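PDB 4V36: lysyl-trna-dependent l-ysyl-phosphatidylgycerol synthase from Bacillus licheniformis, which catalyses the transfer of lysine from lysyl-tRNA to the membrane lipid phosphatidylglycerol, a modification linked to bacterial resistance. Local coordinates for residues 93-98 / 309-314. Residues are numbered along the deposited sequence; the frame is centred on the assembly and turned at random.
Sequences IFYQIE and KYLAYR
A G1 beta bulge interrupts the antiparallel pairing of Phe94 and Ile97 with Ala312 and Tyr310, where strands 91-97 and 305-313 lie side by side within the mixed sheet of this acetyltransferase-clan domain. Phe94 and Ala312 form a regular hydrogen-bonded pair: Phe94 N donates to Ala312 O, and Ala312 N donates back to Phe94 O at 2.8 Å. Beyond it Gln96, the extra residue, has positive phi (60°), and it and Ile97 both face Tyr310. Pairing then resumes, Ile97 N reaching Tyr310 O at 2.9 Å and Tyr310 N reaching Ile97 O.

Phe94, Ile97, Tyr310 and Ala312 share one face of the sheet. There the Ala312 methyl touches both Phe94 CB and Ile97 CD1, while Ile97 CG1 meets Tyr310 CB with the side chains at about a right angle. The Tyr310 hydroxyl is hydrogen-bonded to Arg99 NE and to a Tris molecule that probably came from the crystallisation liquor. On the other face, Leu311 CD1 touches Ile93 CG2 at 3.7 Å and the edge of the Tyr95 ring, one face of which has Gln96 CG over it, toward the rim; Leu319 of helix 319-330 also packs on Leu311.

The Lys309 chain, bent at chi2 (-116°) and chi3, brings NZ to Gln96 O at 3.2 Å, from above the carbonyl plane. It runs beside Glu98, whose OE2 makes a long salt bridge to NZ (3.7 Å). The bulge carbonyl thus gains an ammonium donor in a buried setting. The nearby carboxylate, shared weakly with Arg307, probably helps to stabilise that positive charge, as may Glu118, a second long, weak partner of Lys309.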
ATOM      1  N   ILE A  93      16.536  -4.807  -6.967  1.00 35.07           N
ATOM      2  CA  ILE A  93      15.648  -3.708  -7.319  1.00 31.34           C
ATOM      3  C   ILE A  93      14.876  -3.238  -6.088  1.00 27.35           C
ATOM      4  O   ILE A  93      14.406  -4.054  -5.296  1.00 29.07           O
ATOM      5  CB  ILE A  93      14.656  -4.124  -8.423  1.00 26.59           C
ATOM      6  CG1 ILE A  93      15.400  -4.765  -9.597  1.00 36.29           C
ATOM      7  CG2 ILE A  93      13.835  -2.932  -8.888  1.00 24.15           C
ATOM      8  CD1 ILE A  93      14.495  -5.470 -10.585  1.00 41.49           C
ATOM      9  N   PHE A  94      14.760  -1.924  -5.922  1.00 22.67           N
ATOM     10  CA  PHE A  94      13.993  -1.363  -4.816  1.00 19.01           C
ATOM     11  C   PHE A  94      12.714  -0.712  -5.333  1.00 20.37           C
ATOM     12  O   PHE A  94      12.756   0.167  -6.194  1.00 18.58           O
ATOM     13  CB  PHE A  94      14.833  -0.348  -4.035  1.00 20.90           C
ATOM     14  CG  PHE A  94      16.033  -0.949  -3.356  1.00 22.57           C
ATOM     15  CD1 PHE A  94      17.243  -1.057  -4.021  1.00 24.55           C
ATOM     16  CD2 PHE A  94      15.946  -1.411  -2.053  1.00 26.02           C
ATOM     17  CE1 PHE A  94      18.346  -1.612  -3.398  1.00 28.07           C
ATOM     18  CE2 PHE A  94      17.046  -1.967  -1.425  1.00 23.20           C
ATOM     19  CZ  PHE A  94      18.247  -2.068  -2.100  1.00 25.76           C
ATOM     20  N   TYR A  95      11.577  -1.145  -4.798  1.00 17.07           N
ATOM     21  CA  TYR A  95      10.283  -0.690  -5.289  1.00 15.09           C
ATOM     22  C   TYR A  95       9.537   0.163  -4.265  1.00 13.48           C
ATOM     23  O   TYR A  95       9.365  -0.238  -3.115  1.00 21.62           O
ATOM     24  CB  TYR A  95       9.432  -1.894  -5.697  1.00 13.18           C
ATOM     25  CG  TYR A  95       8.035  -1.539  -6.143  1.00 12.65           C
ATOM     26  CD1 TYR A  95       7.817  -0.822  -7.311  1.00 20.30           C
ATOM     27  CD2 TYR A  95       6.931  -1.936  -5.401  1.00 15.24           C
ATOM     28  CE1 TYR A  95       6.537  -0.500  -7.723  1.00 21.86           C
ATOM     29  CE2 TYR A  95       5.649  -1.622  -5.806  1.00 21.83           C
ATOM     30  CZ  TYR A  95       5.456  -0.903  -6.967  1.00 26.16           C
ATOM     31  OH  TYR A  95       4.180  -0.587  -7.368  1.00 30.89           O
ATOM     32  N   GLN A  96       9.095   1.339  -4.708  1.00 21.97           N
ATOM     33  CA  GLN A  96       8.368   2.302  -3.879  1.00 17.03           C
ATOM     34  C   GLN A  96       9.163   2.776  -2.665  1.00 30.62           C
ATOM     35  O   GLN A  96       8.718   2.639  -1.525  1.00 25.36           O
ATOM     36  CB  GLN A  96       7.026   1.723  -3.418  1.00 14.12           C
ATOM     37  CG  GLN A  96       5.983   1.625  -4.518  1.00 22.61           C
ATOM     38  CD  GLN A  96       4.575   1.478  -3.976  1.00 29.51           C
ATOM     39  OE1 GLN A  96       4.281   1.901  -2.858  1.00 32.25           O
ATOM     40  NE2 GLN A  96       3.697   0.875  -4.768  1.00 38.15           N
ATOM     41  N   ILE A  97      10.339   3.343  -2.918  1.00 27.51           N
ATOM     42  CA  ILE A  97      11.100   4.016  -1.873  1.00 28.54           C
ATOM     43  C   ILE A  97      10.749   5.497  -1.892  1.00 23.41           C
ATOM     44  O   ILE A  97      10.076   5.966  -2.811  1.00 27.65           O
ATOM     45  CB  ILE A  97      12.618   3.841  -2.054  1.00 26.75           C
ATOM     46  CG1 ILE A  97      13.110   4.643  -3.262  1.00 21.66           C
ATOM     47  CG2 ILE A  97      12.971   2.367  -2.189  1.00 21.75           C
ATOM     48  CD1 ILE A  97      14.610   4.622  -3.440  1.00 25.42           C
ATOM     49  N   GLU A  98      11.203   6.234  -0.885  1.00 26.51           N
ATOM     50  CA  GLU A  98      10.897   7.656  -0.796  1.00 31.00           C
ATOM     51  C   GLU A  98      12.134   8.507  -1.068  1.00 28.79           C
ATOM     52  O   GLU A  98      13.263   8.022  -0.982  1.00 25.80           O
ATOM     53  CB  GLU A  98      10.305   7.988   0.574  1.00 33.40           C
ATOM     54  CG  GLU A  98       9.012   7.243   0.872  1.00 39.38           C
ATOM     55  CD  GLU A  98       8.392   7.644   2.195  1.00 55.44           C
ATOM     56  OE1 GLU A  98       8.821   8.664   2.771  1.00 67.98           O
ATOM     57  OE2 GLU A  98       7.473   6.936   2.659  1.00 60.18           O
ATOM     58  N   LYS A 309       6.705   8.326  -4.698  1.00 22.65           N
ATOM     59  CA  LYS A 309       7.319   7.019  -4.504  1.00 25.02           C
ATOM     60  C   LYS A 309       8.192   6.703  -5.713  1.00 24.59           C
ATOM     61  O   LYS A 309       7.822   7.010  -6.846  1.00 23.35           O
ATOM     62  CB  LYS A 309       6.254   5.938  -4.303  1.00 25.22           C
ATOM     63  CG  LYS A 309       5.212   6.285  -3.251  1.00 19.06           C
ATOM     64  CD  LYS A 309       5.264   5.332  -2.070  1.00 28.43           C
ATOM     65  CE  LYS A 309       6.569   5.457  -1.304  1.00 33.77           C
ATOM     66  NZ  LYS A 309       6.591   4.565  -0.109  1.00 41.16           N
ATOM     67  N   TYR A 310       9.348   6.092  -5.477  1.00 27.21           N
ATOM     68  CA  TYR A 310      10.330   5.917  -6.541  1.00 15.22           C
ATOM     69  C   TYR A 310      10.795   4.478  -6.715  1.00 17.97           C
ATOM     70  O   TYR A 310      10.795   3.689  -5.771  1.00 18.41           O
ATOM     71  CB  TYR A 310      11.546   6.811  -6.282  1.00 15.84           C
ATOM     72  CG  TYR A 310      11.222   8.286  -6.220  1.00 22.23           C
ATOM     73  CD1 TYR A 310      10.826   8.879  -5.027  1.00 19.20           C
ATOM     74  CD2 TYR A 310      11.318   9.085  -7.351  1.00 28.34           C
ATOM     75  CE1 TYR A 310      10.530  10.228  -4.965  1.00 25.72           C
ATOM     76  CE2 TYR A 310      11.024  10.434  -7.298  1.00 31.85           C
ATOM     77  CZ  TYR A 310      10.631  11.000  -6.104  1.00 32.01           C
ATOM     78  OH  TYR A 310      10.337  12.342  -6.051  1.00 39.41           O
ATOM     79  N   LEU A 311      11.191   4.150  -7.940  1.00 17.28           N
ATOM     80  CA  LEU A 311      11.830   2.876  -8.230  1.00 15.37           C
ATOM     81  C   LEU A 311      13.340   3.070  -8.280  1.00 16.90           C
ATOM     82  O   LEU A 311      13.831   3.953  -8.981  1.00 25.90           O
ATOM     83  CB  LEU A 311      11.327   2.301  -9.556  1.00 21.41           C
ATOM     84  CG  LEU A 311      11.933   0.967  -9.996  1.00 23.44           C
ATOM     85  CD1 LEU A 311      11.413  -0.171  -9.133  1.00 21.04           C
ATOM     86  CD2 LEU A 311      11.649   0.698 -11.464  1.00 21.29           C
ATOM     87  N   ALA A 312      14.073   2.255  -7.531  1.00 19.94           N
ATOM     88  CA  ALA A 312      15.529   2.326  -7.553  1.00 23.96           C
ATOM     89  C   ALA A 312      16.101   1.211  -8.418  1.00 25.75           C
ATOM     90  O   ALA A 312      15.982   0.030  -8.091  1.00 21.47           O
ATOM     91  CB  ALA A 312      16.092   2.257  -6.144  1.00 23.39           C
ATOM     92  N   TYR A 313      16.720   1.600  -9.528  1.00 28.30           N
ATOM     93  CA  TYR A 313      17.280   0.652 -10.483  1.00 26.62           C
ATOM     94  C   TYR A 313      18.707   1.052 -10.842  1.00 21.23           C
ATOM     95  O   TYR A 313      19.151   2.148 -10.505  1.00 22.87           O
ATOM     96  CB  TYR A 313      16.412   0.585 -11.741  1.00 21.71           C
ATOM     97  CG  TYR A 313      16.347   1.892 -12.499  1.00 23.70           C
ATOM     98  CD1 TYR A 313      15.488   2.910 -12.101  1.00 23.14           C
ATOM     99  CD2 TYR A 313      17.150   2.112 -13.610  1.00 24.22           C
ATOM    100  CE1 TYR A 313      15.431   4.109 -12.789  1.00 28.84           C
ATOM    101  CE2 TYR A 313      17.099   3.306 -14.304  1.00 30.64           C
ATOM    102  CZ  TYR A 313      16.238   4.301 -13.890  1.00 34.68           C
ATOM    103  OH  TYR A 313      16.187   5.491 -14.581  1.00 30.30           O
ATOM    104  N   ARG A 314      19.422   0.169 -11.532  1.00 36.91           N
ATOM    105  CA  ARG A 314      20.812   0.443 -11.883  1.00 48.46           C
ATOM    106  C   ARG A 314      20.980   0.807 -13.356  1.00 49.90           C
ATOM    107  O   ARG A 314      21.571   1.836 -13.683  1.00 43.71           O
ATOM    108  CB  ARG A 314      21.696  -0.758 -11.536  1.00 53.92           C
ATOM    109  CG  ARG A 314      21.589  -1.198 -10.084  1.00 59.74           C
ATOM    110  CD  ARG A 314      22.803  -2.004  -9.640  1.00 62.77           C
ATOM    111  NE  ARG A 314      23.986  -1.164  -9.462  1.00 65.60           N
ATOM    112  CZ  ARG A 314      24.970  -1.057 -10.348  1.00 73.74           C
ATOM    113  NH1 ARG A 314      24.923  -1.741 -11.483  1.00 80.97           N
ATOM    114  NH2 ARG A 314      26.006  -0.267 -10.098  1.00 70.79           N
TER